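Local structure of molybdopterin biosynthesis protein MoaB (Sulfolobus tokodaii, 3IWT) at residues 14-25 / 53-64; 80-91 / 144-152. The protein probably takes part in molybdenum cofactor biosynthesis, as a MoaB/MogA-type protein whose fold is expected to bind molybdopterin. All blocks are in the same frame, centred on the assembly; numbering follows the deposited sequence.

Interaction 1 of 2, residues 14-25 / 53-64; sequences KSLNFYVITIST and GHKIIGYSLVPD
Strands 17-23 and 55-62 run parallel at one margin of the central sheet, joined by a crossover that includes helices 25-32 and 40-51, and Phe18 and Tyr19 on the first meet His54 and Gly58 on the second. Backbone bonds zip the pair together, among them Lys55 N to Leu16 O and Ser24 N to Val62 O.

Where the strands begin, His54 lends its side chain to the pairing: ND1 accepts Leu16 N at 3.1 Å, close to the imidazole plane. Phe18 CE1 sits over a face of the same imidazole, 3.5 Å from His54 CG, with the two planes at 51°. Ser15, small and polar, turns OG anti to its own nitrogen (chi1 180°) and gives a 2.7 Å bond to Gly53 O, in the carbonyl plane. Gly53 has a positive phi and closes helix 40-51 in a Schellman motif.

Midway, the Tyr19 ring lies flat over the backbone of Gly58, whose CA is 4.0 Å from the ring centroid in a CH-pi contact; a CB on that side would collide with the ring, which explains the glycine. A water bridges Tyr19 OH, 2.6 Å away, to Ser60 OG.

On the other face Tyr59 sets its CE1 edge 3.4 Å from Thr22 OG1, and both hydroxyls bond Asp39. At the far end Thr25 OG1 accepts Asp64 N at 3.0 Å in a nearly straight bond (176°), and waters link the Asp64 carboxylate to Ile23 O and Thr25. Phe18, Val20 and Ile56 give helix 40-51 an apolar face, while Tyr19, Ile21 and Ser60 meet helix 66-77, as in the alpha/beta layered fold of the MoaB/MogA family, with its right-handed beta-alpha-beta crossover.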
loop_
_atom_site.group_PDB
_atom_site.type_symbol
_atom_site.label_atom_id
_atom_site.label_comp_id
_atom_site.label_asym_id
_atom_site.label_seq_id
_atom_site.Cartn_x
_atom_site.Cartn_y
_atom_site.Cartn_z
ATOM N N LYS A 14 34.295 -0.072 -15.049
ATOM C CA LYS A 14 34.619 -1.193 -14.160
ATOM C C LYS A 14 34.100 -2.528 -14.722
ATOM O O LYS A 14 33.065 -2.580 -15.382
ATOM C CB LYS A 14 33.999 -0.986 -12.762
ATOM C CG LYS A 14 34.831 -0.166 -11.773
ATOM C CD LYS A 14 34.164 -0.141 -10.376
ATOM C CE LYS A 14 32.918 0.784 -10.351
ATOM N NZ LYS A 14 31.867 0.502 -9.280
ATOM N N SER A 15 34.827 -3.597 -14.433
ATOM C CA SER A 15 34.296 -4.941 -14.520
ATOM C C SER A 15 33.437 -5.114 -13.268
ATOM O O SER A 15 33.902 -4.861 -12.168
ATOM C CB SER A 15 35.432 -5.967 -14.531
ATOM O OG SER A 15 34.948 -7.293 -14.610
ATOM N N LEU A 16 32.187 -5.520 -13.442
ATOM C CA LEU A 16 31.276 -5.773 -12.322
ATOM C C LEU A 16 31.040 -7.275 -12.172
ATOM O O LEU A 16 31.173 -8.037 -13.128
ATOM C CB LEU A 16 29.957 -5.025 -12.530
ATOM C CG LEU A 16 30.027 -3.492 -12.544
ATOM C CD1 LEU A 16 28.703 -2.927 -13.049
ATOM C CD2 LEU A 16 30.412 -2.926 -11.162
ATOM N N ASN A 17 30.704 -7.689 -10.955
ATOM C CA ASN A 17 30.424 -9.091 -10.612
ATOM C C ASN A 17 28.913 -9.390 -10.601
ATOM O O ASN A 17 28.123 -8.739 -9.883
ATOM C CB ASN A 17 30.993 -9.425 -9.243
ATOM C CG ASN A 17 32.507 -9.273 -9.151
ATOM O OD1 ASN A 17 33.026 -8.852 -8.113
ATOM N ND2 ASN A 17 33.208 -9.669 -10.173
ATOM N N PHE A 18 28.515 -10.392 -11.372
ATOM C CA PHE A 18 27.099 -10.727 -11.572
ATOM C C PHE A 18 26.817 -12.118 -11.030
ATOM O O PHE A 18 27.661 -13.014 -11.138
ATOM C CB PHE A 18 26.745 -10.694 -13.061
ATOM C CG PHE A 18 26.661 -9.312 -13.641
ATOM C CD1 PHE A 18 27.804 -8.590 -13.875
ATOM C CD2 PHE A 18 25.418 -8.726 -13.919
ATOM C CE1 PHE A 18 27.759 -7.322 -14.418
ATOM C CE2 PHE A 18 25.352 -7.441 -14.474
ATOM C CZ PHE A 18 26.531 -6.732 -14.694
ATOM N N TYR A 19 25.623 -12.289 -10.455
ATOM C CA TYR A 19 25.107 -13.591 -10.074
ATOM C C TYR A 19 23.841 -13.849 -10.898
ATOM O O TYR A 19 22.946 -12.992 -10.965
ATOM C CB TYR A 19 24.765 -13.594 -8.586
ATOM C CG TYR A 19 24.553 -14.951 -7.979
ATOM C CD1 TYR A 19 25.465 -15.458 -7.057
ATOM C CD2 TYR A 19 23.440 -15.711 -8.292
ATOM C CE1 TYR A 19 25.262 -16.682 -6.445
ATOM C CE2 TYR A 19 23.246 -16.949 -7.728
ATOM C CZ TYR A 19 24.159 -17.428 -6.794
ATOM O OH TYR A 19 23.946 -18.636 -6.193
ATOM N N VAL A 20 23.757 -15.034 -11.500
ATOM C CA VAL A 20 22.682 -15.326 -12.454
ATOM C C VAL A 20 21.748 -16.382 -11.860
ATOM O O VAL A 20 22.209 -17.426 -11.408
ATOM C CB VAL A 20 23.218 -15.811 -13.819
ATOM C CG1 VAL A 20 22.074 -16.094 -14.810
ATOM C CG2 VAL A 20 24.174 -14.775 -14.419
ATOM N N ILE A 21 20.447 -16.124 -11.899
ATOM C CA ILE A 21 19.472 -17.068 -11.341
ATOM C C ILE A 21 18.448 -17.461 -12.397
ATOM O O ILE A 21 17.759 -16.605 -12.974
ATOM C CB ILE A 21 18.754 -16.499 -10.100
ATOM C CG1 ILE A 21 19.751 -16.069 -9.020
ATOM C CG2 ILE A 21 17.716 -17.518 -9.527
ATOM C CD1 ILE A 21 19.080 -15.346 -7.828
ATOM N N THR A 22 18.327 -18.752 -12.662
ATOM C CA THR A 22 17.331 -19.210 -13.635
ATOM C C THR A 22 16.149 -19.765 -12.866
ATOM O O THR A 22 16.326 -20.603 -12.001
ATOM C CB THR A 22 17.934 -20.244 -14.614
ATOM O OG1 THR A 22 18.914 -19.581 -15.407
ATOM C CG2 THR A 22 16.846 -20.858 -15.521
ATOM N N ILE A 23 14.949 -19.262 -13.182
ATOM C CA ILE A 23 13.715 -19.696 -12.521
ATOM C C ILE A 23 12.883 -20.475 -13.546
ATOM O O ILE A 23 12.242 -19.895 -14.434
ATOM C CB ILE A 23 12.935 -18.497 -11.939
ATOM C CG1 ILE A 23 13.846 -17.675 -11.027
ATOM C CG2 ILE A 23 11.721 -18.970 -11.199
ATOM C CD1 ILE A 23 13.255 -16.359 -10.530
ATOM N N SER A 24 12.940 -21.803 -13.440
ATOM C CA SER A 24 12.318 -22.725 -14.411
ATOM C C SER A 24 12.011 -24.059 -13.742
ATOM O O SER A 24 12.930 -24.813 -13.386
ATOM C CB SER A 24 13.245 -22.971 -15.604
ATOM O OG SER A 24 12.716 -23.962 -16.490
ATOM N N THR A 25 10.728 -24.365 -13.610
ATOM C CA THR A 25 10.303 -25.610 -12.965
ATOM C C THR A 25 10.736 -26.825 -13.801
ATOM O O THR A 25 11.315 -27.766 -13.258
ATOM C CB THR A 25 8.787 -25.605 -12.702
ATOM O OG1 THR A 25 8.473 -24.533 -11.801
ATOM C CG2 THR A 25 8.311 -26.924 -12.080
ATOM N N GLY A 53 33.015 -7.740 -20.476
ATOM C CA GLY A 53 34.134 -7.406 -19.577
ATOM C C GLY A 53 33.790 -7.657 -18.131
ATOM O O GLY A 53 34.617 -7.420 -17.239
ATOM N N HIS A 54 32.568 -8.150 -17.896
ATOM C CA HIS A 54 32.100 -8.456 -16.545
ATOM C C HIS A 54 32.394 -9.902 -16.159
ATOM O O HIS A 54 32.787 -10.719 -16.994
ATOM C CB HIS A 54 30.595 -8.184 -16.460
ATOM C CG HIS A 54 30.236 -6.783 -16.814
ATOM N ND1 HIS A 54 30.779 -5.695 -16.164
ATOM C CD2 HIS A 54 29.414 -6.287 -17.768
ATOM C CE1 HIS A 54 30.296 -4.587 -16.691
ATOM N NE2 HIS A 54 29.478 -4.919 -17.680
ATOM N N LYS A 55 32.170 -10.213 -14.892
ATOM C CA LYS A 55 32.428 -11.534 -14.332
ATOM C C LYS A 55 31.156 -12.193 -13.809
ATOM O O LYS A 55 30.247 -11.502 -13.287
ATOM C CB LYS A 55 33.426 -11.423 -13.179
ATOM C CG LYS A 55 34.740 -10.737 -13.519
ATOM C CD LYS A 55 35.480 -11.497 -14.587
ATOM C CE LYS A 55 36.936 -11.050 -14.713
ATOM N NZ LYS A 55 37.679 -11.951 -15.663
ATOM N N ILE A 56 31.069 -13.516 -13.954
ATOM C CA ILE A 56 29.964 -14.275 -13.350
ATOM C C ILE A 56 30.534 -14.934 -12.122
ATOM O O ILE A 56 31.456 -15.756 -12.226
ATOM C CB ILE A 56 29.402 -15.377 -14.293
ATOM C CG1 ILE A 56 29.015 -14.798 -15.663
ATOM C CG2 ILE A 56 28.232 -16.120 -13.610
ATOM C CD1 ILE A 56 28.168 -13.532 -15.650
ATOM N N ILE A 57 30.053 -14.562 -10.945
ATOM C CA ILE A 57 30.594 -15.174 -9.766
ATOM C C ILE A 57 29.686 -16.197 -9.114
ATOM O O ILE A 57 30.099 -16.853 -8.181
ATOM C CB ILE A 57 31.195 -14.153 -8.781
ATOM C CG1 ILE A 57 30.159 -13.195 -8.224
ATOM C CG2 ILE A 57 32.400 -13.433 -9.468
ATOM C CD1 ILE A 57 30.703 -12.511 -6.967
ATOM N N GLY A 58 28.472 -16.378 -9.631
ATOM C CA GLY A 58 27.657 -17.489 -9.198
ATOM C C GLY A 58 26.425 -17.686 -10.044
ATOM O O GLY A 58 26.072 -16.818 -10.852
ATOM N N TYR A 59 25.799 -18.845 -9.872
ATOM C CA TYR A 59 24.619 -19.233 -10.660
ATOM C C TYR A 59 23.786 -20.225 -9.884
ATOM O O TYR A 59 24.332 -21.073 -9.170
ATOM C CB TYR A 59 25.059 -19.868 -11.982
ATOM C CG TYR A 59 23.959 -20.591 -12.770
ATOM C CD1 TYR A 59 22.977 -19.880 -13.467
ATOM C CD2 TYR A 59 23.945 -21.987 -12.864
ATOM C CE1 TYR A 59 21.978 -20.535 -14.193
ATOM C CE2 TYR A 59 22.953 -22.655 -13.605
ATOM C CZ TYR A 59 21.974 -21.925 -14.260
ATOM O OH TYR A 59 21.014 -22.604 -14.997
ATOM N N SER A 60 22.469 -20.123 -10.005
ATOM C CA SER A 60 21.589 -21.108 -9.416
ATOM C C SER A 60 20.346 -21.313 -10.273
ATOM O O SER A 60 19.963 -20.436 -11.067
ATOM C CB SER A 60 21.207 -20.709 -7.990
ATOM O OG SER A 60 20.507 -19.484 -7.981
ATOM N N LEU A 61 19.742 -22.484 -10.125
ATOM C CA LEU A 61 18.547 -22.845 -10.855
ATOM C C LEU A 61 17.516 -23.300 -9.851
ATOM O O LEU A 61 17.797 -24.157 -9.016
ATOM C CB LEU A 61 18.859 -23.944 -11.871
ATOM C CG LEU A 61 17.694 -24.701 -12.526
ATOM C CD1 LEU A 61 16.862 -23.763 -13.330
ATOM C CD2 LEU A 61 18.200 -25.874 -13.378
ATOM N N VAL A 62 16.334 -22.693 -9.919
ATOM C CA VAL A 62 15.241 -22.958 -8.978
ATOM C C VAL A 62 13.918 -23.061 -9.749
ATOM O O VAL A 62 13.807 -22.509 -10.849
ATOM C CB VAL A 62 15.163 -21.874 -7.867
ATOM C CG1 VAL A 62 16.410 -21.959 -6.931
ATOM C CG2 VAL A 62 14.981 -20.458 -8.440
ATOM N N PRO A 63 12.912 -23.741 -9.173
ATOM C CA PRO A 63 11.584 -23.778 -9.775
ATOM C C PRO A 63 10.732 -22.560 -9.358
ATOM O O PRO A 63 11.208 -21.702 -8.592
ATOM C CB PRO A 63 11.002 -25.060 -9.189
ATOM C CG PRO A 63 11.514 -25.084 -7.821
ATOM C CD PRO A 63 12.920 -24.474 -7.891
ATOM N N ASP A 64 9.480 -22.510 -9.820
ATOM C CA ASP A 64 8.511 -21.480 -9.414
ATOM C C ASP A 64 7.955 -21.757 -8.013
ATOM O O ASP A 64 6.773 -22.062 -7.838
ATOM C CB ASP A 64 7.323 -21.416 -10.395
ATOM C CG ASP A 64 7.723 -21.011 -11.792
ATOM O OD1 ASP A 64 8.582 -20.121 -11.957
ATOM O OD2 ASP A 64 7.129 -21.575 -12.737
HETATM O O HOH W 1 21.474 -18.557 -5.429
HETATM O O HOH W 2 9.581 -19.615 -14.498
HETATM O O HOH W 3 5.870 -23.868 -12.257
HETATM O O HOH W 4 8.698 -22.590 -14.758
#

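Interaction 2 of 2, residues 80-91 / 144-152; sequences DEVDVIISTGGT and KKIVYLLPG
Ile86 and Leu150 form the tight heart of this parallel pairing between strands 84-88 and 145-150: Ile86 CG2 presses on Leu150 CD1 at 3.5 Å, closer than carbons usually come. Val84 works on the same face, setting CG1 at the edge of the Tyr148 ring, 3.8 Å from CD2. Branched and aromatic residues suit this place because helix 154-176 packs on Val84 and Tyr148. The phenol hydroxyl of Tyr148 bonds Tyr133 of the second subunit. Across the sheet, Ile85, Val147 and Leu149 turn toward helix 66-77, and Ser87, small enough for a close fit, holds OG 3.3 Å from Leu149 CD2. That OG also donates to a water that in turn donates to Gly89 O and Leu150 O.

Buried Lys145 belongs to the tight part too. Its chain crosses Val82 at about a right angle, the methylenes passing Val82 O, and bends at its last torsion (chi4 -61°) to donate from NZ to that oxygen at 2.7 Å; the ammonium also has a weak bond to Ile79 O. At the C-terminal ends, Thr88 swings OG1 opposite its N (chi1 171°), where it donates to Pro151 O at 2.7 Å, tilted 27° from the carbonyl plane. Gly89, whose backbone angles would jam a CB against the preceding carbonyl, gives its N to Leu150 O.

The loose side lies at exposed Asp80, at partly exposed Pro151 and at exposed Gly152, which donates its N to a water. A Gly-Gly turn and a Pro-Gly turn at the C-terminal ends of neighbouring parallel strands, where alpha/beta folds commonly place their binding sites, are consistent with the pocket side of a molybdopterin-binding domain.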
loop_
_atom_site.group_PDB
_atom_site.type_symbol
_atom_site.label_atom_id
_atom_site.label_comp_id
_atom_site.label_asym_id
_atom_site.label_seq_id
_atom_site.Cartn_x
_atom_site.Cartn_y
_atom_site.Cartn_z
ATOM N N ASP A 80 29.384 -10.767 -0.559
ATOM C CA ASP A 80 29.752 -9.352 -0.602
ATOM C C ASP A 80 30.242 -8.887 -1.972
ATOM O O ASP A 80 29.968 -7.749 -2.373
ATOM C CB ASP A 80 30.823 -9.058 0.422
ATOM C CG ASP A 80 30.307 -9.133 1.834
ATOM O OD1 ASP A 80 29.083 -9.239 2.071
ATOM O OD2 ASP A 80 31.160 -9.066 2.701
ATOM N N GLU A 81 30.936 -9.766 -2.680
ATOM C CA GLU A 81 31.511 -9.450 -3.983
ATOM C C GLU A 81 30.456 -9.272 -5.088
ATOM O O GLU A 81 30.720 -8.646 -6.099
ATOM C CB GLU A 81 32.522 -10.534 -4.384
ATOM C CG GLU A 81 33.772 -10.589 -3.481
ATOM C CD GLU A 81 33.569 -11.248 -2.090
ATOM O OE1 GLU A 81 32.512 -11.856 -1.807
ATOM O OE2 GLU A 81 34.521 -11.175 -1.248
ATOM N N VAL A 82 29.251 -9.798 -4.892
ATOM C CA VAL A 82 28.198 -9.641 -5.911
ATOM C C VAL A 82 27.817 -8.166 -6.054
ATOM O O VAL A 82 27.508 -7.505 -5.061
ATOM C CB VAL A 82 26.943 -10.516 -5.599
ATOM C CG1 VAL A 82 25.760 -10.132 -6.522
ATOM C CG2 VAL A 82 27.278 -12.006 -5.732
ATOM N N ASP A 83 27.836 -7.651 -7.284
ATOM C CA ASP A 83 27.351 -6.284 -7.558
ATOM C C ASP A 83 25.915 -6.252 -8.076
ATOM O O ASP A 83 25.125 -5.360 -7.729
ATOM C CB ASP A 83 28.270 -5.573 -8.557
ATOM C CG ASP A 83 29.694 -5.476 -8.075
ATOM O OD1 ASP A 83 29.893 -5.044 -6.931
ATOM O OD2 ASP A 83 30.623 -5.831 -8.836
ATOM N N VAL A 84 25.586 -7.215 -8.929
ATOM C CA VAL A 84 24.305 -7.233 -9.621
ATOM C C VAL A 84 23.816 -8.692 -9.663
ATOM O O VAL A 84 24.609 -9.631 -9.907
ATOM C CB VAL A 84 24.432 -6.717 -11.086
ATOM C CG1 VAL A 84 23.062 -6.678 -11.795
ATOM C CG2 VAL A 84 25.147 -5.354 -11.169
ATOM N N ILE A 85 22.516 -8.853 -9.465
ATOM C CA ILE A 85 21.827 -10.127 -9.605
ATOM C C ILE A 85 20.863 -9.993 -10.779
ATOM O O ILE A 85 20.080 -9.041 -10.828
ATOM C CB ILE A 85 21.031 -10.503 -8.335
ATOM C CG1 ILE A 85 21.960 -10.610 -7.116
ATOM C CG2 ILE A 85 20.230 -11.824 -8.569
ATOM C CD1 ILE A 85 21.256 -10.626 -5.725
ATOM N N ILE A 86 20.906 -10.967 -11.686
ATOM C CA ILE A 86 19.977 -11.037 -12.803
ATOM C C ILE A 86 19.272 -12.388 -12.779
ATOM O O ILE A 86 19.909 -13.455 -12.744
ATOM C CB ILE A 86 20.680 -10.835 -14.162
ATOM C CG1 ILE A 86 21.446 -9.500 -14.211
ATOM C CG2 ILE A 86 19.641 -10.925 -15.337
ATOM C CD1 ILE A 86 22.181 -9.250 -15.555
ATOM N N SER A 87 17.944 -12.348 -12.775
ATOM C CA SER A 87 17.181 -13.580 -12.886
ATOM C C SER A 87 16.457 -13.633 -14.208
ATOM O O SER A 87 16.086 -12.594 -14.777
ATOM C CB SER A 87 16.201 -13.768 -11.714
ATOM O OG SER A 87 15.162 -12.787 -11.731
ATOM N N THR A 88 16.218 -14.850 -14.682
ATOM C CA THR A 88 15.404 -15.069 -15.860
ATOM C C THR A 88 14.311 -16.078 -15.545
ATOM O O THR A 88 14.607 -17.183 -15.108
ATOM C CB THR A 88 16.241 -15.565 -17.068
ATOM O OG1 THR A 88 15.377 -15.962 -18.160
ATOM C CG2 THR A 88 17.182 -16.725 -16.712
ATOM N N GLY A 89 13.064 -15.681 -15.798
ATOM C CA GLY A 89 11.887 -16.526 -15.626
ATOM C C GLY A 89 10.863 -16.040 -14.611
ATOM O O GLY A 89 11.206 -15.453 -13.574
ATOM N N GLY A 90 9.599 -16.260 -14.953
ATOM C CA GLY A 90 8.485 -16.101 -14.032
ATOM C C GLY A 90 7.954 -14.703 -13.826
ATOM O O GLY A 90 7.388 -14.421 -12.756
ATOM N N THR A 91 8.092 -13.857 -14.851
ATOM C CA THR A 91 7.666 -12.459 -14.767
ATOM C C THR A 91 6.408 -12.142 -15.610
ATOM O O THR A 91 6.087 -10.991 -15.818
ATOM C CB THR A 91 8.827 -11.516 -15.144
ATOM O OG1 THR A 91 9.227 -11.707 -16.514
ATOM C CG2 THR A 91 10.050 -11.735 -14.245
ATOM N N LYS A 144 23.706 -2.284 -1.504
ATOM C CA LYS A 144 24.451 -1.600 -2.554
ATOM C C LYS A 144 24.466 -2.420 -3.843
ATOM O O LYS A 144 25.318 -2.219 -4.699
ATOM C CB LYS A 144 25.885 -1.354 -2.097
ATOM C CG LYS A 144 25.998 -0.572 -0.755
ATOM C CD LYS A 144 25.282 0.812 -0.816
ATOM C CE LYS A 144 25.533 1.628 0.474
ATOM N NZ LYS A 144 24.403 1.415 1.443
ATOM N N LYS A 145 23.505 -3.326 -3.969
ATOM C CA LYS A 145 23.397 -4.230 -5.109
ATOM C C LYS A 145 22.162 -3.925 -5.979
ATOM O O LYS A 145 21.145 -3.479 -5.483
ATOM C CB LYS A 145 23.318 -5.660 -4.600
ATOM C CG LYS A 145 24.514 -6.043 -3.651
ATOM C CD LYS A 145 24.585 -7.539 -3.462
ATOM C CE LYS A 145 25.461 -7.927 -2.282
ATOM N NZ LYS A 145 26.891 -7.492 -2.404
ATOM N N ILE A 146 22.289 -4.175 -7.277
ATOM C CA ILE A 146 21.211 -3.972 -8.224
ATOM C C ILE A 146 20.629 -5.355 -8.550
ATOM O O ILE A 146 21.346 -6.361 -8.587
ATOM C CB ILE A 146 21.723 -3.312 -9.526
ATOM C CG1 ILE A 146 22.547 -2.045 -9.215
ATOM C CG2 ILE A 146 20.550 -3.008 -10.494
ATOM C CD1 ILE A 146 21.901 -1.059 -8.207
ATOM N N VAL A 147 19.323 -5.402 -8.772
ATOM C CA VAL A 147 18.660 -6.648 -9.089
ATOM C C VAL A 147 17.781 -6.431 -10.315
ATOM O O VAL A 147 17.012 -5.472 -10.340
ATOM C CB VAL A 147 17.777 -7.140 -7.916
ATOM C CG1 VAL A 147 17.025 -8.421 -8.317
ATOM C CG2 VAL A 147 18.615 -7.319 -6.592
ATOM N N TYR A 148 17.912 -7.309 -11.315
ATOM C CA TYR A 148 17.075 -7.272 -12.513
ATOM C C TYR A 148 16.311 -8.585 -12.589
ATOM O O TYR A 148 16.915 -9.660 -12.572
ATOM C CB TYR A 148 17.890 -7.078 -13.785
ATOM C CG TYR A 148 18.593 -5.739 -13.936
ATOM C CD1 TYR A 148 17.936 -4.649 -14.479
ATOM C CD2 TYR A 148 19.945 -5.581 -13.578
ATOM C CE1 TYR A 148 18.595 -3.422 -14.639
ATOM C CE2 TYR A 148 20.592 -4.365 -13.713
ATOM C CZ TYR A 148 19.929 -3.290 -14.272
ATOM O OH TYR A 148 20.596 -2.083 -14.425
ATOM N N LEU A 149 14.986 -8.484 -12.655
ATOM C CA LEU A 149 14.114 -9.629 -12.797
ATOM C C LEU A 149 13.605 -9.676 -14.225
ATOM O O LEU A 149 12.721 -8.910 -14.615
ATOM C CB LEU A 149 12.932 -9.535 -11.819
ATOM C CG LEU A 149 13.221 -9.247 -10.346
ATOM C CD1 LEU A 149 11.880 -9.123 -9.542
ATOM C CD2 LEU A 149 14.180 -10.319 -9.744
ATOM N N LEU A 150 14.170 -10.583 -15.018
ATOM C CA LEU A 150 13.888 -10.644 -16.446
ATOM C C LEU A 150 12.949 -11.785 -16.840
ATOM O O LEU A 150 12.853 -12.774 -16.131
ATOM C CB LEU A 150 15.191 -10.769 -17.230
ATOM C CG LEU A 150 16.273 -9.707 -16.964
ATOM C CD1 LEU A 150 17.549 -9.926 -17.898
ATOM C CD2 LEU A 150 15.660 -8.248 -17.087
ATOM N N PRO A 151 12.316 -11.676 -18.021
ATOM C CA PRO A 151 11.500 -12.804 -18.506
ATOM C C PRO A 151 12.264 -14.100 -18.830
ATOM O O PRO A 151 13.520 -14.121 -18.907
ATOM C CB PRO A 151 10.828 -12.252 -19.771
ATOM C CG PRO A 151 10.982 -10.728 -19.668
ATOM C CD PRO A 151 12.316 -10.554 -18.986
ATOM N N GLY A 152 11.507 -15.183 -18.984
ATOM C CA GLY A 152 12.085 -16.481 -19.363
ATOM C C GLY A 152 12.615 -16.549 -20.790
ATOM O O GLY A 152 13.599 -17.225 -21.049
HETATM O O HOH W 5 13.165 -13.361 -13.372
HETATM O O HOH W 6 8.581 -14.792 -17.979
#

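How the interactions relate
From the N terminus, strand 17-23 leads through helices 25-32 and 40-51 to strand 55-62, where interaction 1 closes the first loop. The chain then passes helix 66-77 to reach strand 84-88. Interaction 2 closes a second, longer loop when strand 145-150 arrives, after the intervening helices and strands 109-110 and 138-142. The two loops follow in series and neither nests nor crosses, yet they share a sheet: strand 17-23 pairs with 84-88 as well, so that four parallel strands lie in the order 55-62, 17-23, 84-88, 145-150. Asn17 N to Asp83 OD2 (2.8 Å) and Ile21 N to Ile86 O (2.9 Å) join them, both probable hydrogen bonds.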